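Local coordinates for resiniferatoxin-binding, phosphotriesterase-related protein (Rhodobacter sphaeroides 2.4.1, PDB 3K2G) that binds two zinc ions in a TIM-barrel fold of the phosphotriesterase family and is probably a metal-dependent phosphoric ester hydrolase, at residues D84-A96 with V116-Q128. Numbering follows the deposited sequence.
Sequences DLDLAIAEVKQFA and VKLRRISAETGVQ
Ile89 and Ile121 meet, CA to CA 5.6 Å, where helices 85-96 and 116-125, running in the same general direction, cross at -45° with axes 9.5 Å apart. The packing is knobs-into-holes: Ile89 fits among Arg120, Ile121, Glu124 and Thr125, and Ile121 among Leu85, Ala88, Ile89 and Val92. Small Ala88 lets Ile121 come close, and Leu85 CD1 presses on Ile121 CD1 at a tight 3.5 Å. With CG anti to the backbone N (chi1 175°) and an extended chain, Arg120 reaches past Leu85, which lies over one guanidinium face. At the guanidinium edge Arg120 NH2 forms a salt bridge to Asp86 OD1 (2.8 Å), the two planes 72° apart, while Arg120 NE donates, close to its own plane, to the syn side of Glu124 OE2 (2.8 Å), a second salt bridge. Two carboxylates thus fix the guanidinium's rotation. Thr125 OG1 bonds to Ile121 O and accepts from Val127 N in an ST turn, with methyl CG2 against Ile89 CG2 and Val92 CG1. Gly126 follows the helix with positive phi, where a CB would jam against the preceding carbonyl, and Val127 CG2 then meets Ala96 CB at 3.6 Å. Val92 and Val127 also touch Ile103 of strand 102-105, between the two helices in sequence, an arrangement typical of the TIM barrel, whose helices pack around its strands.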
ATOM      1  N   ASP B  84     -34.069 -12.706  26.835  1.00 26.29           N
ATOM      2  CA  ASP B  84     -33.968 -13.142  28.224  1.00 26.80           C
ATOM      3  C   ASP B  84     -33.447 -11.988  29.063  1.00 26.33           C
ATOM      4  O   ASP B  84     -32.251 -11.703  29.079  1.00 23.55           O
ATOM      5  CB  ASP B  84     -33.036 -14.344  28.372  1.00 28.31           C
ATOM      6  CG  ASP B  84     -33.119 -14.964  29.757  1.00 30.67           C
ATOM      7  OD1 ASP B  84     -32.877 -14.243  30.750  1.00 29.04           O
ATOM      8  OD2 ASP B  84     -33.434 -16.169  29.854  1.00 32.28           O
ATOM      9  N   LEU B  85     -34.360 -11.338  29.776  1.00 26.50           N
ATOM     10  CA  LEU B  85     -34.017 -10.189  30.598  1.00 26.45           C
ATOM     11  C   LEU B  85     -33.040 -10.505  31.722  1.00 26.35           C
ATOM     12  O   LEU B  85     -32.150  -9.705  32.024  1.00 24.57           O
ATOM     13  CB  LEU B  85     -35.293  -9.571  31.171  1.00 28.62           C
ATOM     14  CG  LEU B  85     -35.227  -8.101  31.582  1.00 29.79           C
ATOM     15  CD1 LEU B  85     -34.659  -7.261  30.448  1.00 29.96           C
ATOM     16  CD2 LEU B  85     -36.626  -7.629  31.941  1.00 32.09           C
ATOM     17  N   ASP B  86     -33.199 -11.665  32.350  1.00 24.66           N
ATOM     18  CA  ASP B  86     -32.304 -12.032  33.438  1.00 23.92           C
ATOM     19  C   ASP B  86     -30.871 -12.231  32.953  1.00 21.48           C
ATOM     20  O   ASP B  86     -29.921 -11.889  33.655  1.00 21.17           O
ATOM     21  CB  ASP B  86     -32.813 -13.293  34.137  1.00 25.77           C
ATOM     22  CG  ASP B  86     -34.046 -13.028  34.974  1.00 27.11           C
ATOM     23  OD1 ASP B  86     -33.927 -12.315  35.992  1.00 28.87           O
ATOM     24  OD2 ASP B  86     -35.134 -13.518  34.609  1.00 28.55           O
ATOM     25  N   LEU B  87     -30.719 -12.779  31.754  1.00 20.63           N
ATOM     26  CA  LEU B  87     -29.393 -13.000  31.179  1.00 20.68           C
ATOM     27  C   LEU B  87     -28.774 -11.651  30.814  1.00 19.18           C
ATOM     28  O   LEU B  87     -27.577 -11.421  31.025  1.00 17.35           O
ATOM     29  CB  LEU B  87     -29.493 -13.883  29.927  1.00 21.53           C
ATOM     30  CG  LEU B  87     -28.179 -14.166  29.183  1.00 20.47           C
ATOM     31  CD1 LEU B  87     -27.176 -14.803  30.128  1.00 20.44           C
ATOM     32  CD2 LEU B  87     -28.440 -15.073  27.995  1.00 20.51           C
ATOM     33  N   ALA B  88     -29.598 -10.765  30.264  1.00 18.05           N
ATOM     34  CA  ALA B  88     -29.145  -9.430  29.891  1.00 19.13           C
ATOM     35  C   ALA B  88     -28.564  -8.765  31.133  1.00 18.57           C
ATOM     36  O   ALA B  88     -27.475  -8.194  31.097  1.00 18.22           O
ATOM     37  CB  ALA B  88     -30.312  -8.610  29.351  1.00 17.58           C
ATOM     38  N   ILE B  89     -29.295  -8.858  32.240  1.00 19.08           N
ATOM     39  CA  ILE B  89     -28.849  -8.267  33.493  1.00 20.30           C
ATOM     40  C   ILE B  89     -27.517  -8.850  33.953  1.00 20.20           C
ATOM     41  O   ILE B  89     -26.639  -8.115  34.397  1.00 21.76           O
ATOM     42  CB  ILE B  89     -29.909  -8.461  34.608  1.00 22.17           C
ATOM     43  CG1 ILE B  89     -31.111  -7.560  34.327  1.00 22.28           C
ATOM     44  CG2 ILE B  89     -29.303  -8.155  35.976  1.00 22.20           C
ATOM     45  CD1 ILE B  89     -32.320  -7.852  35.189  1.00 22.89           C
ATOM     46  N   ALA B  90     -27.364 -10.169  33.857  1.00 19.85           N
ATOM     47  CA  ALA B  90     -26.115 -10.800  34.274  1.00 19.06           C
ATOM     48  C   ALA B  90     -24.971 -10.397  33.344  1.00 18.56           C
ATOM     49  O   ALA B  90     -23.857 -10.110  33.792  1.00 15.23           O
ATOM     50  CB  ALA B  90     -26.263 -12.322  34.287  1.00 18.75           C
ATOM     51  N   GLU B  91     -25.255 -10.380  32.047  1.00 17.44           N
ATOM     52  CA  GLU B  91     -24.247 -10.025  31.055  1.00 18.26           C
ATOM     53  C   GLU B  91     -23.812  -8.569  31.209  1.00 17.07           C
ATOM     54  O   GLU B  91     -22.641  -8.248  31.026  1.00 17.36           O
ATOM     55  CB  GLU B  91     -24.796 -10.268  29.651  1.00 20.97           C
ATOM     56  CG  GLU B  91     -24.982 -11.746  29.290  1.00 19.21           C
ATOM     57  CD  GLU B  91     -23.675 -12.441  28.920  1.00 20.20           C
ATOM     58  OE1 GLU B  91     -22.773 -11.771  28.366  1.00 15.06           O
ATOM     59  OE2 GLU B  91     -23.551 -13.660  29.164  1.00 16.99           O
ATOM     60  N   VAL B  92     -24.756  -7.693  31.548  1.00 16.93           N
ATOM     61  CA  VAL B  92     -24.445  -6.280  31.732  1.00 18.49           C
ATOM     62  C   VAL B  92     -23.638  -6.074  33.013  1.00 19.66           C
ATOM     63  O   VAL B  92     -22.778  -5.193  33.085  1.00 18.19           O
ATOM     64  CB  VAL B  92     -25.737  -5.422  31.773  1.00 19.61           C
ATOM     65  CG1 VAL B  92     -25.422  -3.998  32.224  1.00 19.23           C
ATOM     66  CG2 VAL B  92     -26.375  -5.396  30.392  1.00 17.07           C
ATOM     67  N   LYS B  93     -23.901  -6.888  34.028  1.00 20.37           N
ATOM     68  CA  LYS B  93     -23.158  -6.760  35.270  1.00 21.24           C
ATOM     69  C   LYS B  93     -21.667  -6.989  35.039  1.00 21.89           C
ATOM     70  O   LYS B  93     -20.837  -6.510  35.812  1.00 20.38           O
ATOM     71  CB  LYS B  93     -23.684  -7.738  36.318  1.00 22.83           C
ATOM     72  CG  LYS B  93     -25.033  -7.346  36.904  1.00 24.44           C
ATOM     73  CD  LYS B  93     -25.452  -8.331  37.985  1.00 25.33           C
ATOM     74  CE  LYS B  93     -26.809  -7.973  38.571  1.00 25.94           C
ATOM     75  NZ  LYS B  93     -27.235  -8.939  39.624  1.00 26.77           N
ATOM     76  N   GLN B  94     -21.321  -7.716  33.978  1.00 21.19           N
ATOM     77  CA  GLN B  94     -19.913  -7.962  33.669  1.00 21.44           C
ATOM     78  C   GLN B  94     -19.234  -6.654  33.265  1.00 21.39           C
ATOM     79  O   GLN B  94     -18.073  -6.405  33.612  1.00 20.66           O
ATOM     80  CB  GLN B  94     -19.781  -8.965  32.527  1.00 22.97           C
ATOM     81  CG  GLN B  94     -20.109 -10.387  32.895  1.00 24.16           C
ATOM     82  CD  GLN B  94     -19.949 -11.316  31.712  1.00 26.78           C
ATOM     83  OE1 GLN B  94     -18.952 -11.244  30.988  1.00 25.15           O
ATOM     84  NE2 GLN B  94     -20.926 -12.196  31.507  1.00 26.53           N
ATOM     85  N   PHE B  95     -19.965  -5.833  32.518  1.00 20.10           N
ATOM     86  CA  PHE B  95     -19.461  -4.539  32.063  1.00 20.67           C
ATOM     87  C   PHE B  95     -19.251  -3.651  33.282  1.00 21.16           C
ATOM     88  O   PHE B  95     -18.202  -3.029  33.437  1.00 20.07           O
ATOM     89  CB  PHE B  95     -20.472  -3.894  31.112  1.00 21.10           C
ATOM     90  CG  PHE B  95     -20.109  -2.500  30.676  1.00 19.93           C
ATOM     91  CD1 PHE B  95     -18.862  -2.225  30.119  1.00 17.44           C
ATOM     92  CD2 PHE B  95     -21.038  -1.469  30.776  1.00 19.60           C
ATOM     93  CE1 PHE B  95     -18.550  -0.947  29.661  1.00 19.63           C
ATOM     94  CE2 PHE B  95     -20.740  -0.183  30.320  1.00 18.51           C
ATOM     95  CZ  PHE B  95     -19.492   0.078  29.761  1.00 17.70           C
ATOM     96  N   ALA B  96     -20.257  -3.605  34.148  1.00 22.50           N
ATOM     97  CA  ALA B  96     -20.171  -2.802  35.361  1.00 24.67           C
ATOM     98  C   ALA B  96     -19.016  -3.328  36.212  1.00 25.52           C
ATOM     99  O   ALA B  96     -18.305  -2.560  36.861  1.00 24.51           O
ATOM    100  CB  ALA B  96     -21.479  -2.889  36.138  1.00 24.89           C
ATOM    101  N   VAL B 116     -39.645  -0.337  29.569  1.00 26.75           N
ATOM    102  CA  VAL B 116     -39.915  -1.046  30.813  1.00 27.56           C
ATOM    103  C   VAL B 116     -38.748  -1.971  31.139  1.00 26.42           C
ATOM    104  O   VAL B 116     -38.233  -1.969  32.255  1.00 25.61           O
ATOM    105  CB  VAL B 116     -41.202  -1.888  30.710  1.00 29.12           C
ATOM    106  CG1 VAL B 116     -41.454  -2.604  32.022  1.00 30.64           C
ATOM    107  CG2 VAL B 116     -42.384  -0.992  30.356  1.00 30.14           C
ATOM    108  N   LYS B 117     -38.329  -2.753  30.149  1.00 27.15           N
ATOM    109  CA  LYS B 117     -37.223  -3.687  30.314  1.00 26.28           C
ATOM    110  C   LYS B 117     -35.931  -2.948  30.645  1.00 25.23           C
ATOM    111  O   LYS B 117     -35.211  -3.325  31.570  1.00 24.07           O
ATOM    112  CB  LYS B 117     -37.025  -4.506  29.038  1.00 29.20           C
ATOM    113  CG  LYS B 117     -38.211  -5.374  28.627  1.00 31.82           C
ATOM    114  CD  LYS B 117     -37.819  -6.246  27.431  1.00 34.72           C
ATOM    115  CE  LYS B 117     -38.987  -7.031  26.853  1.00 36.18           C
ATOM    116  NZ  LYS B 117     -39.501  -8.073  27.786  1.00 37.44           N
ATOM    117  N   LEU B 118     -35.644  -1.893  29.885  1.00 25.18           N
ATOM    118  CA  LEU B 118     -34.440  -1.099  30.108  1.00 24.95           C
ATOM    119  C   LEU B 118     -34.348  -0.608  31.553  1.00 23.94           C
ATOM    120  O   LEU B 118     -33.282  -0.654  32.164  1.00 22.40           O
ATOM    121  CB  LEU B 118     -34.400   0.103  29.151  1.00 24.65           C
ATOM    122  CG  LEU B 118     -34.255  -0.184  27.653  1.00 25.98           C
ATOM    123  CD1 LEU B 118     -33.998   1.116  26.906  1.00 23.20           C
ATOM    124  CD2 LEU B 118     -33.103  -1.159  27.423  1.00 23.46           C
ATOM    125  N   ARG B 119     -35.467  -0.141  32.098  1.00 25.08           N
ATOM    126  CA  ARG B 119     -35.481   0.347  33.472  1.00 26.50           C
ATOM    127  C   ARG B 119     -35.180  -0.763  34.478  1.00 27.42           C
ATOM    128  O   ARG B 119     -34.490  -0.541  35.476  1.00 27.58           O
ATOM    129  CB  ARG B 119     -36.829   1.007  33.781  1.00 27.78           C
ATOM    130  CG  ARG B 119     -36.926   2.436  33.255  1.00 26.75           C
ATOM    131  CD  ARG B 119     -38.309   3.038  33.445  1.00 28.62           C
ATOM    132  NE  ARG B 119     -38.285   4.488  33.257  1.00 30.79           N
ATOM    133  CZ  ARG B 119     -39.355   5.277  33.311  1.00 31.82           C
ATOM    134  NH1 ARG B 119     -40.555   4.761  33.543  1.00 31.53           N
ATOM    135  NH2 ARG B 119     -39.222   6.588  33.145  1.00 31.40           N
ATOM    136  N   ARG B 120     -35.688  -1.961  34.219  1.00 28.33           N
ATOM    137  CA  ARG B 120     -35.422  -3.067  35.128  1.00 29.52           C
ATOM    138  C   ARG B 120     -33.932  -3.390  35.056  1.00 27.50           C
ATOM    139  O   ARG B 120     -33.294  -3.667  36.072  1.00 27.15           O
ATOM    140  CB  ARG B 120     -36.247  -4.298  34.747  1.00 31.42           C
ATOM    141  CG  ARG B 120     -35.921  -5.522  35.589  1.00 34.07           C
ATOM    142  CD  ARG B 120     -36.706  -6.744  35.151  1.00 37.82           C
ATOM    143  NE  ARG B 120     -36.099  -7.967  35.670  1.00 40.31           N
ATOM    144  CZ  ARG B 120     -36.463  -9.198  35.320  1.00 40.61           C
ATOM    145  NH1 ARG B 120     -37.442  -9.384  34.444  1.00 41.20           N
ATOM    146  NH2 ARG B 120     -35.832 -10.244  35.835  1.00 41.98           N
ATOM    147  N   ILE B 121     -33.376  -3.336  33.850  1.00 27.49           N
ATOM    148  CA  ILE B 121     -31.959  -3.622  33.670  1.00 25.50           C
ATOM    149  C   ILE B 121     -31.101  -2.580  34.386  1.00 24.76           C
ATOM    150  O   ILE B 121     -30.164  -2.927  35.106  1.00 23.02           O
ATOM    151  CB  ILE B 121     -31.585  -3.659  32.173  1.00 25.92           C
ATOM    152  CG1 ILE B 121     -32.368  -4.780  31.481  1.00 24.27           C
ATOM    153  CG2 ILE B 121     -30.088  -3.864  32.016  1.00 25.43           C
ATOM    154  CD1 ILE B 121     -32.147  -4.867  29.992  1.00 23.82           C
ATOM    155  N   SER B 122     -31.426  -1.305  34.198  1.00 25.38           N
ATOM    156  CA  SER B 122     -30.668  -0.242  34.847  1.00 26.52           C
ATOM    157  C   SER B 122     -30.829  -0.347  36.360  1.00 27.25           C
ATOM    158  O   SER B 122     -29.877  -0.144  37.110  1.00 26.76           O
ATOM    159  CB  SER B 122     -31.143   1.135  34.373  1.00 26.43           C
ATOM    160  OG  SER B 122     -32.462   1.403  34.813  1.00 28.43           O
ATOM    161  N   ALA B 123     -32.037  -0.675  36.804  1.00 28.09           N
ATOM    162  CA  ALA B 123     -32.301  -0.797  38.232  1.00 30.55           C
ATOM    163  C   ALA B 123     -31.500  -1.924  38.883  1.00 30.57           C
ATOM    164  O   ALA B 123     -30.879  -1.725  39.926  1.00 30.17           O
ATOM    165  CB  ALA B 123     -33.793  -1.008  38.475  1.00 30.75           C
ATOM    166  N   GLU B 124     -31.496  -3.099  38.262  1.00 31.74           N
ATOM    167  CA  GLU B 124     -30.781  -4.244  38.823  1.00 32.31           C
ATOM    168  C   GLU B 124     -29.273  -4.287  38.593  1.00 31.58           C
ATOM    169  O   GLU B 124     -28.560  -4.970  39.326  1.00 31.70           O
ATOM    170  CB  GLU B 124     -31.399  -5.548  38.316  1.00 34.04           C
ATOM    171  CG  GLU B 124     -32.819  -5.784  38.797  1.00 36.74           C
ATOM    172  CD  GLU B 124     -33.373  -7.108  38.323  1.00 38.60           C
ATOM    173  OE1 GLU B 124     -32.652  -8.119  38.431  1.00 39.71           O
ATOM    174  OE2 GLU B 124     -34.531  -7.143  37.852  1.00 40.94           O
ATOM    175  N   THR B 125     -28.779  -3.563  37.593  1.00 28.77           N
ATOM    176  CA  THR B 125     -27.346  -3.574  37.310  1.00 27.07           C
ATOM    177  C   THR B 125     -26.628  -2.342  37.842  1.00 26.49           C
ATOM    178  O   THR B 125     -25.426  -2.383  38.096  1.00 25.35           O
ATOM    179  CB  THR B 125     -27.073  -3.646  35.804  1.00 26.15           C
ATOM    180  OG1 THR B 125     -27.545  -2.446  35.182  1.00 23.45           O
ATOM    181  CG2 THR B 125     -27.778  -4.846  35.193  1.00 25.73           C
ATOM    182  N   GLY B 126     -27.367  -1.250  38.011  1.00 25.84           N
ATOM    183  CA  GLY B 126     -26.763  -0.026  38.500  1.00 24.51           C
ATOM    184  C   GLY B 126     -26.103   0.730  37.365  1.00 24.67           C
ATOM    185  O   GLY B 126     -25.465   1.757  37.574  1.00 24.93           O
ATOM    186  N   VAL B 127     -26.255   0.206  36.153  1.00 23.97           N
ATOM    187  CA  VAL B 127     -25.683   0.821  34.966  1.00 21.24           C
ATOM    188  C   VAL B 127     -26.718   1.752  34.337  1.00 20.43           C
ATOM    189  O   VAL B 127     -27.873   1.377  34.156  1.00 19.02           O
ATOM    190  CB  VAL B 127     -25.258  -0.262  33.938  1.00 21.89           C
ATOM    191  CG1 VAL B 127     -24.869   0.390  32.614  1.00 20.42           C
ATOM    192  CG2 VAL B 127     -24.092  -1.073  34.496  1.00 20.18           C
ATOM    193  N   GLN B 128     -26.299   2.970  34.017  1.00 20.18           N
ATOM    194  CA  GLN B 128     -27.191   3.959  33.416  1.00 21.05           C
ATOM    195  C   GLN B 128     -27.462   3.609  31.958  1.00 20.72           C
ATOM    196  O   GLN B 128     -26.538   3.294  31.208  1.00 18.55           O
ATOM    197  CB  GLN B 128     -26.560   5.351  33.520  1.00 22.77           C
ATOM    198  CG  GLN B 128     -26.117   5.688  34.933  1.00 25.79           C
ATOM    199  CD  GLN B 128     -25.260   6.937  35.012  1.00 28.25           C
ATOM    200  OE1 GLN B 128     -24.317   7.111  34.237  1.00 26.07           O
ATOM    201  NE2 GLN B 128     -25.574   7.806  35.964  1.00 25.07           N
TER